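Local coordinates for protein 2-oxoadipate dioxygenase/decarboxylase (Pseudomonas putida, PDB 6W1G) that converts 2-oxoadipate and O2 to D-2-hydroxyglutarate and CO2 in an iron(II)-dependent decarboxylation and hydroxylation that serves D-lysine catabolism, at residues R86-M91 against F126-S131; H109-R114 against E427-A432. All coordinates share one frame; numbering follows the deposited sequence.

Interaction 1: residues R86-M91 against F126-S131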
# COMPACT_ATOMS: atom_id res chain seq x y z
N ARG A 86 -3.39 -17.19 3.40
CA ARG A 86 -4.49 -17.71 4.21
C ARG A 86 -4.70 -16.89 5.48
O ARG A 86 -5.82 -16.66 5.91
CB ARG A 86 -4.24 -19.18 4.58
CG ARG A 86 -4.23 -20.08 3.37
CD ARG A 86 -3.76 -21.49 3.78
NE ARG A 86 -4.66 -22.10 4.75
CZ ARG A 86 -4.28 -22.75 5.84
NH1 ARG A 86 -2.99 -22.90 6.13
NH2 ARG A 86 -5.22 -23.25 6.64
N LEU A 87 -3.60 -16.46 6.12
CA LEU A 87 -3.66 -15.59 7.28
C LEU A 87 -4.39 -14.30 6.95
O LEU A 87 -5.31 -13.87 7.67
CB LEU A 87 -2.23 -15.32 7.76
CG LEU A 87 -2.05 -14.57 9.07
CD1 LEU A 87 -0.73 -14.95 9.74
CD2 LEU A 87 -2.14 -13.08 8.85
N PHE A 88 -3.99 -13.66 5.85
CA PHE A 88 -4.62 -12.40 5.48
C PHE A 88 -6.06 -12.57 5.02
O PHE A 88 -6.86 -11.64 5.20
CB PHE A 88 -3.75 -11.70 4.43
CG PHE A 88 -2.46 -11.15 4.93
CD1 PHE A 88 -2.39 -10.47 6.10
CD2 PHE A 88 -1.30 -11.28 4.17
CE1 PHE A 88 -1.18 -9.94 6.54
CE2 PHE A 88 -0.13 -10.78 4.61
CZ PHE A 88 -0.07 -10.12 5.79
N ALA A 89 -6.41 -13.72 4.49
CA ALA A 89 -7.79 -13.95 4.09
C ALA A 89 -8.74 -13.95 5.29
O ALA A 89 -9.90 -13.55 5.14
CB ALA A 89 -7.90 -15.27 3.31
N VAL A 90 -8.27 -14.33 6.48
CA VAL A 90 -9.09 -14.22 7.70
C VAL A 90 -9.56 -12.80 7.89
O VAL A 90 -10.65 -12.54 8.42
CB VAL A 90 -8.29 -14.71 8.93
CG1 VAL A 90 -9.07 -14.46 10.21
CG2 VAL A 90 -7.96 -16.18 8.76
N MET A 91 -8.74 -11.84 7.48
CA MET A 91 -9.00 -10.41 7.61
C MET A 91 -9.52 -9.78 6.33
O MET A 91 -9.42 -8.56 6.17
CB MET A 91 -7.73 -9.72 8.08
CG MET A 91 -7.29 -10.24 9.41
SD MET A 91 -5.89 -9.41 10.13
CE MET A 91 -4.70 -9.92 9.12
N PHE A 126 -6.25 -1.05 5.36
CA PHE A 126 -4.93 -1.63 5.61
C PHE A 126 -4.51 -2.55 4.49
O PHE A 126 -5.29 -3.40 4.04
CB PHE A 126 -4.97 -2.39 6.94
CG PHE A 126 -3.67 -2.92 7.39
CD1 PHE A 126 -2.62 -2.06 7.67
CD2 PHE A 126 -3.50 -4.28 7.61
CE1 PHE A 126 -1.40 -2.56 8.14
CE2 PHE A 126 -2.31 -4.77 8.10
CZ PHE A 126 -1.26 -3.91 8.36
N ARG A 127 -3.25 -2.44 4.10
CA ARG A 127 -2.65 -3.32 3.09
C ARG A 127 -1.31 -3.80 3.61
O ARG A 127 -0.67 -3.09 4.37
CB ARG A 127 -2.33 -2.69 1.72
CG ARG A 127 -3.26 -1.71 1.17
CD ARG A 127 -2.74 -0.30 1.41
NE ARG A 127 -3.67 0.62 0.87
CZ ARG A 127 -3.95 1.82 1.39
NH1 ARG A 127 -4.84 2.60 0.87
NH2 ARG A 127 -3.30 2.24 2.48
N VAL A 128 -0.90 -4.99 3.17
CA VAL A 128 0.43 -5.49 3.46
C VAL A 128 1.11 -5.86 2.16
O VAL A 128 0.73 -6.84 1.50
CB VAL A 128 0.48 -6.63 4.46
CG1 VAL A 128 1.95 -7.07 4.66
CG2 VAL A 128 -0.13 -6.21 5.77
N PHE A 129 2.11 -5.05 1.77
CA PHE A 129 2.95 -5.32 0.61
C PHE A 129 3.90 -6.44 0.99
O PHE A 129 4.64 -6.31 1.98
CB PHE A 129 3.73 -4.06 0.27
CG PHE A 129 4.47 -4.13 -1.03
CD1 PHE A 129 5.79 -4.56 -1.11
CD2 PHE A 129 3.84 -3.79 -2.21
CE1 PHE A 129 6.44 -4.60 -2.32
CE2 PHE A 129 4.51 -3.84 -3.43
CZ PHE A 129 5.79 -4.25 -3.47
N THR A 130 3.81 -7.57 0.30
CA THR A 130 4.46 -8.81 0.68
C THR A 130 5.38 -9.26 -0.44
O THR A 130 4.93 -9.57 -1.55
CB THR A 130 3.42 -9.86 0.97
OG1 THR A 130 2.55 -9.39 2.00
CG2 THR A 130 4.04 -11.17 1.42
N SER A 131 6.68 -9.33 -0.14
CA SER A 131 7.67 -9.76 -1.12
C SER A 131 8.12 -11.18 -0.83
O SER A 131 8.26 -11.56 0.34
CB SER A 131 8.88 -8.83 -1.07
OG SER A 131 8.55 -7.49 -1.34
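In the vicinal-oxygen-chelate type of fold to which this family belongs, helix 78-90 packs on the central mixed sheet, and Phe-88 near the helix end is set against Val-128 and Thr-130 of strand 127-133. The benzyl group crosses the Val-128 side chain at about a right angle, and the far end of the ring does most of the touching. Phe-88 CZ lies 3.8 Å from Val-128 CB and equally close to Val-128 CG1, while Phe-88 CE1 reaches Val-128 CG2 at 4.0 Å; the isopropyl group thus meets the ring with both methyls. Phe-88 CG stands anti to its carbonyl carbon (chi1 -71°), which sends the ring out from the helix to the strand. The ring of Phe-113, on strand 108-114, meets that of Phe-88 with the planes at about 40°, and Met-91 CE sits at the Phe-88 ring edge, in its plane. The contact is buried and chiefly apolar, with no hydrogen bond from helix to strand. It lies close to the metal site: the side chain of Val-128 is about 7 Å from that of His-70, a ligand of the nickel ion bound here. Thr-130 adds a polar atom near the ring, its OG1 4.0 Å from Phe-88 CE2. Turned back along its own strand, Thr-130 OG1 donates to Val-128 O at 3.2 Å, coming from above the carbonyl plane with a C=O...O angle of 112°.

Interaction 2: residues H109-R114 against E427-A432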
# COMPACT_ATOMS: atom_id res chain seq x y z
N HIS A 109 9.94 -10.61 -5.76
CA HIS A 109 8.71 -10.21 -6.45
C HIS A 109 7.59 -10.24 -5.42
O HIS A 109 7.69 -10.94 -4.41
CB HIS A 109 8.43 -10.99 -7.73
CG HIS A 109 8.47 -12.47 -7.63
ND1 HIS A 109 8.12 -13.23 -8.72
CD2 HIS A 109 8.83 -13.33 -6.66
CE1 HIS A 109 8.30 -14.51 -8.43
NE2 HIS A 109 8.73 -14.60 -7.19
N SER A 110 6.53 -9.47 -5.68
CA SER A 110 5.63 -9.08 -4.61
C SER A 110 4.20 -8.90 -5.08
O SER A 110 3.90 -8.71 -6.26
CB SER A 110 6.08 -7.73 -4.02
OG SER A 110 7.47 -7.73 -3.81
N THR A 111 3.30 -8.92 -4.08
CA THR A 111 1.90 -8.54 -4.25
C THR A 111 1.52 -7.72 -3.04
O THR A 111 2.29 -7.62 -2.09
CB THR A 111 1.00 -9.78 -4.38
OG1 THR A 111 -0.32 -9.39 -4.77
CG2 THR A 111 0.89 -10.56 -3.12
N ALA A 112 0.33 -7.13 -3.05
CA ALA A 112 -0.18 -6.49 -1.85
C ALA A 112 -1.50 -7.14 -1.44
O ALA A 112 -2.41 -7.27 -2.26
CB ALA A 112 -0.39 -5.00 -2.01
N PHE A 113 -1.61 -7.50 -0.18
CA PHE A 113 -2.85 -8.04 0.36
C PHE A 113 -3.69 -6.87 0.86
O PHE A 113 -3.20 -6.05 1.66
CB PHE A 113 -2.57 -9.05 1.47
CG PHE A 113 -1.89 -10.29 0.96
CD1 PHE A 113 -0.50 -10.41 0.97
CD2 PHE A 113 -2.63 -11.36 0.49
CE1 PHE A 113 0.10 -11.58 0.52
CE2 PHE A 113 -2.03 -12.50 0.05
CZ PHE A 113 -0.64 -12.60 0.07
N ARG A 114 -4.95 -6.80 0.43
CA ARG A 114 -5.83 -5.72 0.79
C ARG A 114 -7.27 -6.15 0.55
O ARG A 114 -7.54 -7.09 -0.20
CB ARG A 114 -5.54 -4.41 0.04
CG ARG A 114 -5.70 -4.50 -1.47
CD ARG A 114 -5.59 -3.12 -2.06
NE ARG A 114 -5.80 -3.00 -3.49
CZ ARG A 114 -6.98 -2.72 -4.07
NH1 ARG A 114 -8.10 -2.71 -3.39
NH2 ARG A 114 -7.00 -2.39 -5.36
N GLU A 427 3.72 -16.12 -13.26
CA GLU A 427 3.21 -17.48 -13.10
C GLU A 427 3.91 -18.20 -11.95
O GLU A 427 3.26 -18.92 -11.19
CB GLU A 427 3.38 -18.24 -14.42
CG GLU A 427 2.49 -17.73 -15.54
CD GLU A 427 2.85 -18.30 -16.91
OE1 GLU A 427 3.72 -19.19 -17.02
OE2 GLU A 427 2.25 -17.85 -17.91
N ALA A 428 5.23 -18.02 -11.83
CA ALA A 428 5.95 -18.60 -10.71
C ALA A 428 5.46 -18.02 -9.39
O ALA A 428 5.31 -18.75 -8.41
CB ALA A 428 7.46 -18.36 -10.84
N PHE A 429 5.22 -16.70 -9.35
CA PHE A 429 4.72 -16.10 -8.13
C PHE A 429 3.37 -16.69 -7.77
O PHE A 429 3.11 -17.01 -6.60
CB PHE A 429 4.60 -14.59 -8.33
CG PHE A 429 4.25 -13.86 -7.05
CD1 PHE A 429 5.22 -13.52 -6.13
CD2 PHE A 429 2.93 -13.57 -6.76
CE1 PHE A 429 4.91 -12.87 -4.94
CE2 PHE A 429 2.60 -12.92 -5.57
CZ PHE A 429 3.60 -12.56 -4.67
N GLU A 430 2.47 -16.81 -8.74
CA GLU A 430 1.13 -17.32 -8.46
C GLU A 430 1.13 -18.79 -8.07
O GLU A 430 0.32 -19.20 -7.23
CB GLU A 430 0.18 -17.03 -9.65
CG GLU A 430 -0.04 -15.53 -9.81
CD GLU A 430 -0.93 -15.16 -10.98
OE1 GLU A 430 -0.98 -15.91 -11.97
OE2 GLU A 430 -1.59 -14.12 -10.88
N ALA A 431 2.05 -19.57 -8.61
CA ALA A 431 2.16 -20.96 -8.19
C ALA A 431 2.57 -21.03 -6.72
O ALA A 431 2.04 -21.86 -5.96
CB ALA A 431 3.16 -21.68 -9.09
N ALA A 432 3.49 -20.17 -6.31
CA ALA A 432 3.92 -20.12 -4.91
C ALA A 432 2.81 -19.63 -4.00
O ALA A 432 2.59 -20.17 -2.92
CB ALA A 432 5.14 -19.21 -4.80
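Phe-429 of helix 424-433 reaches down to strand 108-114 and turns the edge of its ring to the face of His-109. The two planes stand at 73° with centroids 5.0 Å apart, a T-shaped stack in which Phe-429 CD1 sits 3.6 Å above the imidazole plane, over its centre. Phe-429 CB shares this face as a CH-pi donor, 4.0 Å from the imidazole centroid, so the root of the phenylalanine side chain and one ring edge cover one face of the imidazole together. The side chains run past each other in opposite directions: His-109 rises from the strand as Phe-429 descends from the helix. With CG between the backbone N and the carbonyl carbon (chi1 51°), His-109 stands up beside the incoming ring, and a hydrogen bond between ND1 and Tyr-98 OH on the adjoining strand helps fix its rotation.

Further down, the phenyl ring reaches the strand backbone. Phe-429 CE1 lies 3.4 Å from His-109 O, and Phe-429 CZ comes within 3.7 Å of Thr-111 N. Thr-111 crosses the end of the ring at about a right angle, its CG2 3.7 Å from Phe-429 CZ. Its hydroxyl is engaged with Gly-97 O instead, leaving CB and the methyl as the atoms that touch the ring. Leu-81 of helix 78-90 also packs on Phe-429. The axes of 109-114 and 427-432 approach to 9.5 Å at 60°, and the arrangement is that of a helix from late in the chain packed on one face of a mixed beta sheet, as in an alpha+beta fold.

How the interactions relate
Both contacts are buried and dock a helix on the same mixed sheet, where strands 127-133 and 108-114 are antiparallel neighbours. Thr-130 N probably hydrogen-bonds to Thr-111 O at 2.8 Å, and Ser-131 OG to Ser-110 OG at 2.7 Å, so the two strands tie the interactions together. Phe-113, from the strand of interaction 2, packs on Thr-130 of interaction 1 without itself touching 427-432. Interaction 1 lies nearer the centre of the chain, joins elements much closer in sequence and is chiefly phenyl against aliphatic. Interaction 2 brings in a helix from more than 300 residues later; its phenylalanine meets an imidazole, a threonine methyl and the backbone of the strand, and the buried area is larger, 216 against 122 Å².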